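Local coordinates for protein probable phospholipase A2 homolog 2 (Oryza sativa, PDB 2WG7) that probably catalyses the calcium-dependent hydrolysis of the 2-acyl ester of membrane phospholipids, releasing a lysophospholipid and a free fatty acid, at residues Arg21-Gln26 with Tyr36-Gly41. Residues are numbered along the deposited sequence; the frame is centred on the assembly and turned at random.
With CA (calcium ion), chain C.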
ATOM      1  N   ARG A  21      13.376  -2.604  -4.375  1.00 16.78           N
ATOM      2  CA  ARG A  21      13.904  -1.598  -5.293  1.00 16.79           C
ATOM      3  C   ARG A  21      13.422  -1.851  -6.719  1.00 16.59           C
ATOM      4  O   ARG A  21      13.930  -1.260  -7.678  1.00 16.31           O
ATOM      5  CB  ARG A  21      15.434  -1.578  -5.245  1.00 17.09           C
ATOM      6  CG  ARG A  21      15.993  -1.235  -3.882  1.00 17.78           C
ATOM      7  CD  ARG A  21      17.507  -1.035  -3.947  1.00 20.48           C
ATOM      8  NE  ARG A  21      18.089  -0.986  -2.612  1.00 21.71           N
ATOM      9  CZ  ARG A  21      18.165   0.107  -1.854  1.00 23.55           C
ATOM     10  NH1 ARG A  21      18.719   0.029  -0.648  1.00 24.29           N
ATOM     11  NH2 ARG A  21      17.688   1.272  -2.289  1.00 22.78           N
ATOM     12  N   THR A  22      12.433  -2.733  -6.859  1.00 16.41           N
ATOM     13  CA  THR A  22      11.993  -3.170  -8.183  1.00 16.66           C
ATOM     14  C   THR A  22      10.475  -3.094  -8.324  1.00 16.35           C
ATOM     15  O   THR A  22       9.750  -3.329  -7.365  1.00 16.25           O
ATOM     16  CB  THR A  22      12.503  -4.612  -8.516  1.00 16.58           C
ATOM     17  OG1 THR A  22      12.116  -5.517  -7.481  1.00 17.39           O
ATOM     18  CG2 THR A  22      14.021  -4.635  -8.639  1.00 17.48           C
ATOM     19  N   CYS A  23      10.013  -2.747  -9.521  1.00 16.46           N
ATOM     20  CA  CYS A  23       8.585  -2.604  -9.797  1.00 16.50           C
ATOM     21  C   CYS A  23       7.949  -3.974 -10.049  1.00 16.09           C
ATOM     22  O   CYS A  23       8.077  -4.543 -11.129  1.00 16.31           O
ATOM     23  CB  CYS A  23       8.356  -1.675 -10.998  1.00 16.56           C
ATOM     24  SG  CYS A  23       9.043   0.005 -10.784  1.00 19.32           S
ATOM     25  N   GLU A  24       7.268  -4.495  -9.034  1.00 15.51           N
ATOM     26  CA  GLU A  24       6.626  -5.805  -9.124  1.00 15.48           C
ATOM     27  C   GLU A  24       5.217  -5.739  -9.730  1.00 14.88           C
ATOM     28  O   GLU A  24       4.608  -4.666  -9.807  1.00 14.09           O
ATOM     29  CB  GLU A  24       6.606  -6.469  -7.739  1.00 15.74           C
ATOM     30  CG  GLU A  24       8.007  -6.716  -7.150  1.00 17.90           C
ATOM     31  CD  GLU A  24       8.881  -7.605  -8.038  1.00 20.89           C
ATOM     32  OE1 GLU A  24       8.441  -8.717  -8.400  1.00 21.77           O
ATOM     33  OE2 GLU A  24      10.011  -7.188  -8.370  1.00 22.37           O
ATOM     34  N   SER A  25       4.719  -6.891 -10.178  1.00 14.75           N
ATOM     35  CA  SER A  25       3.330  -7.030 -10.625  1.00 15.12           C
ATOM     36  C   SER A  25       2.924  -8.500 -10.491  1.00 15.47           C
ATOM     37  O   SER A  25       2.799  -9.232 -11.481  1.00 15.39           O
ATOM     38  CB  SER A  25       3.131  -6.477 -12.047  1.00 15.01           C
ATOM     39  OG  SER A  25       4.126  -6.938 -12.941  1.00 15.31           O
ATOM     40  N   GLN A  26       2.750  -8.902  -9.234  1.00 15.92           N
ATOM     41  CA  GLN A  26       2.561 -10.289  -8.816  1.00 16.80           C
ATOM     42  C   GLN A  26       1.214 -10.386  -8.085  1.00 16.52           C
ATOM     43  O   GLN A  26       0.873  -9.507  -7.288  1.00 15.93           O
ATOM     44  CB  GLN A  26       3.702 -10.682  -7.861  1.00 17.25           C
ATOM     45  CG  GLN A  26       3.896 -12.192  -7.624  1.00 19.98           C
ATOM     46  CD  GLN A  26       4.835 -12.522  -6.449  1.00 22.05           C
ATOM     47  OE1 GLN A  26       5.633 -13.457  -6.520  1.00 24.73           O
ATOM     48  NE2 GLN A  26       4.738 -11.757  -5.377  1.00 22.63           N
ATOM     49  N   TYR A  36       2.671  -4.855  -6.108  1.00 12.07           N
ATOM     50  CA  TYR A  36       2.549  -3.997  -7.285  1.00 11.80           C
ATOM     51  C   TYR A  36       3.438  -2.775  -7.090  1.00 11.49           C
ATOM     52  O   TYR A  36       3.351  -2.106  -6.065  1.00 11.21           O
ATOM     53  CB  TYR A  36       1.075  -3.593  -7.451  1.00 12.00           C
ATOM     54  CG  TYR A  36       0.758  -2.611  -8.560  1.00 12.34           C
ATOM     55  CD1 TYR A  36       0.088  -3.032  -9.712  1.00 13.63           C
ATOM     56  CD2 TYR A  36       1.096  -1.254  -8.449  1.00 12.04           C
ATOM     57  CE1 TYR A  36      -0.225  -2.141 -10.727  1.00 14.25           C
ATOM     58  CE2 TYR A  36       0.799  -0.350  -9.471  1.00 13.28           C
ATOM     59  CZ  TYR A  36       0.133  -0.802 -10.603  1.00 14.32           C
ATOM     60  OH  TYR A  36      -0.188   0.075 -11.615  1.00 14.62           O
ATOM     61  N   GLY A  37       4.290  -2.486  -8.073  1.00 11.16           N
ATOM     62  CA  GLY A  37       5.286  -1.420  -7.933  1.00 10.91           C
ATOM     63  C   GLY A  37       6.273  -1.783  -6.832  1.00 10.61           C
ATOM     64  O   GLY A  37       6.609  -2.954  -6.662  1.00 10.81           O
ATOM     65  N   LYS A  38       6.723  -0.779  -6.086  1.00 10.19           N
ATOM     66  CA  LYS A  38       7.649  -0.977  -4.974  1.00 10.03           C
ATOM     67  C   LYS A  38       6.946  -0.887  -3.611  1.00  9.78           C
ATOM     68  O   LYS A  38       7.517  -1.289  -2.593  1.00  9.38           O
ATOM     69  CB  LYS A  38       8.789   0.052  -5.027  1.00 10.00           C
ATOM     70  CG  LYS A  38       9.647   0.022  -6.282  1.00 10.20           C
ATOM     71  CD  LYS A  38      10.666   1.185  -6.265  1.00 11.71           C
ATOM     72  CE  LYS A  38      11.409   1.303  -7.587  1.00 11.38           C
ATOM     73  NZ  LYS A  38      12.207   2.571  -7.664  1.00 14.12           N
ATOM     74  N   TYR A  39       5.711  -0.375  -3.604  1.00  9.29           N
ATOM     75  CA  TYR A  39       4.998  -0.037  -2.362  1.00  9.52           C
ATOM     76  C   TYR A  39       3.604  -0.666  -2.171  1.00 10.07           C
ATOM     77  O   TYR A  39       3.132  -0.771  -1.041  1.00 10.07           O
ATOM     78  CB  TYR A  39       4.873   1.489  -2.211  1.00  9.54           C
ATOM     79  CG  TYR A  39       6.200   2.233  -2.098  1.00  9.48           C
ATOM     80  CD1 TYR A  39       6.826   2.749  -3.229  1.00  9.49           C
ATOM     81  CD2 TYR A  39       6.812   2.424  -0.855  1.00  9.37           C
ATOM     82  CE1 TYR A  39       8.044   3.452  -3.131  1.00 10.61           C
ATOM     83  CE2 TYR A  39       8.031   3.122  -0.739  1.00 10.58           C
ATOM     84  CZ  TYR A  39       8.637   3.628  -1.883  1.00 10.80           C
ATOM     85  OH  TYR A  39       9.829   4.307  -1.785  1.00 10.70           O
ATOM     86  N   CYS A  40       2.919  -1.029  -3.253  1.00 10.80           N
ATOM     87  CA  CYS A  40       1.547  -1.528  -3.121  1.00 12.05           C
ATOM     88  C   CYS A  40       1.524  -2.995  -2.728  1.00 12.65           C
ATOM     89  O   CYS A  40       1.991  -3.853  -3.473  1.00 12.84           O
ATOM     90  CB  CYS A  40       0.726  -1.306  -4.399  1.00 12.09           C
ATOM     91  SG  CYS A  40       0.297   0.407  -4.774  1.00 13.59           S
ATOM     92  N   GLY A  41       0.989  -3.270  -1.544  1.00 13.38           N
ATOM     93  CA  GLY A  41       0.878  -4.637  -1.042  1.00 14.57           C
ATOM     94  C   GLY A  41       1.061  -4.679   0.462  1.00 15.70           C
ATOM     95  O   GLY A  41       1.727  -3.817   1.044  1.00 15.43           O
TER
HETATM   96 CA    CA C1126       2.915  -1.616   1.130  1.00 21.73          CA
HETATM   97  O   HOH W   1       0.328  -0.948   0.480  1.00 26.26           O
HETATM   98  O   HOH W   2       3.348  -2.380   3.382  1.00 18.92           O
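Gly37 O accepts two hydrogen bonds, one from the backbone N of Glu24 and one from the hydroxyl of Tyr44 in the calcium-binding loop. The Glu24 N to Gly37 O bond is 2.9 Å long and nearly straight, 166° at the hydrogen, although the donor sits above the carbonyl plane. In the return bond Gly37 N reaches Glu24 O at 2.8 Å, and that oxygen also receives a CA-H...O contact from Tyr36 CA at 3.3 Å. Two reciprocal bonds make Glu24 and Gly37 the hydrogen-bonded pair of a short antiparallel beta hairpin, strands 24-26 and 35-37, with a classic bulge where Ser25 and Gln26 both face Arg35. Ser25 and Tyr36 form the non-hydrogen-bonded pair, their side chains on the same sheet face; the Tyr36 hydroxyl hydrogen-bonds to Asp54.

Beyond the hairpin, Lys38 lies along the Arg21-Thr22 backbone. Its chi1 of -60° sets CG, anti to its own carbonyl carbon, 3.5 Å from Thr22 O, and the extended chain beyond it brings CE to 3.6 Å from Arg21 O. Lys38 NZ makes a salt bridge to Glu50 OE1, while Arg21 NH2 takes OE2 of the same carboxylate. Replacing Lys38 by an alanine would probably uncover the Arg21 and Thr22 carbonyls and leave Glu50 with one fewer cationic mate. Cys23 SG, disulfide-bonded to Cys53, flanks the same aliphatic chain.

The hairpin leads directly into the calcium site: Tyr39 O binds the ion at 2.3 Å and Gly41 O at 2.5 Å, with the Tyr44 carbonyl, both carboxylate oxygens of Asp64 and two waters completing the shell. On the 21-26 side, Thr22 OG1 donates to Glu24 OE2, meeting the carboxylate on its anti side, 18° out of plane.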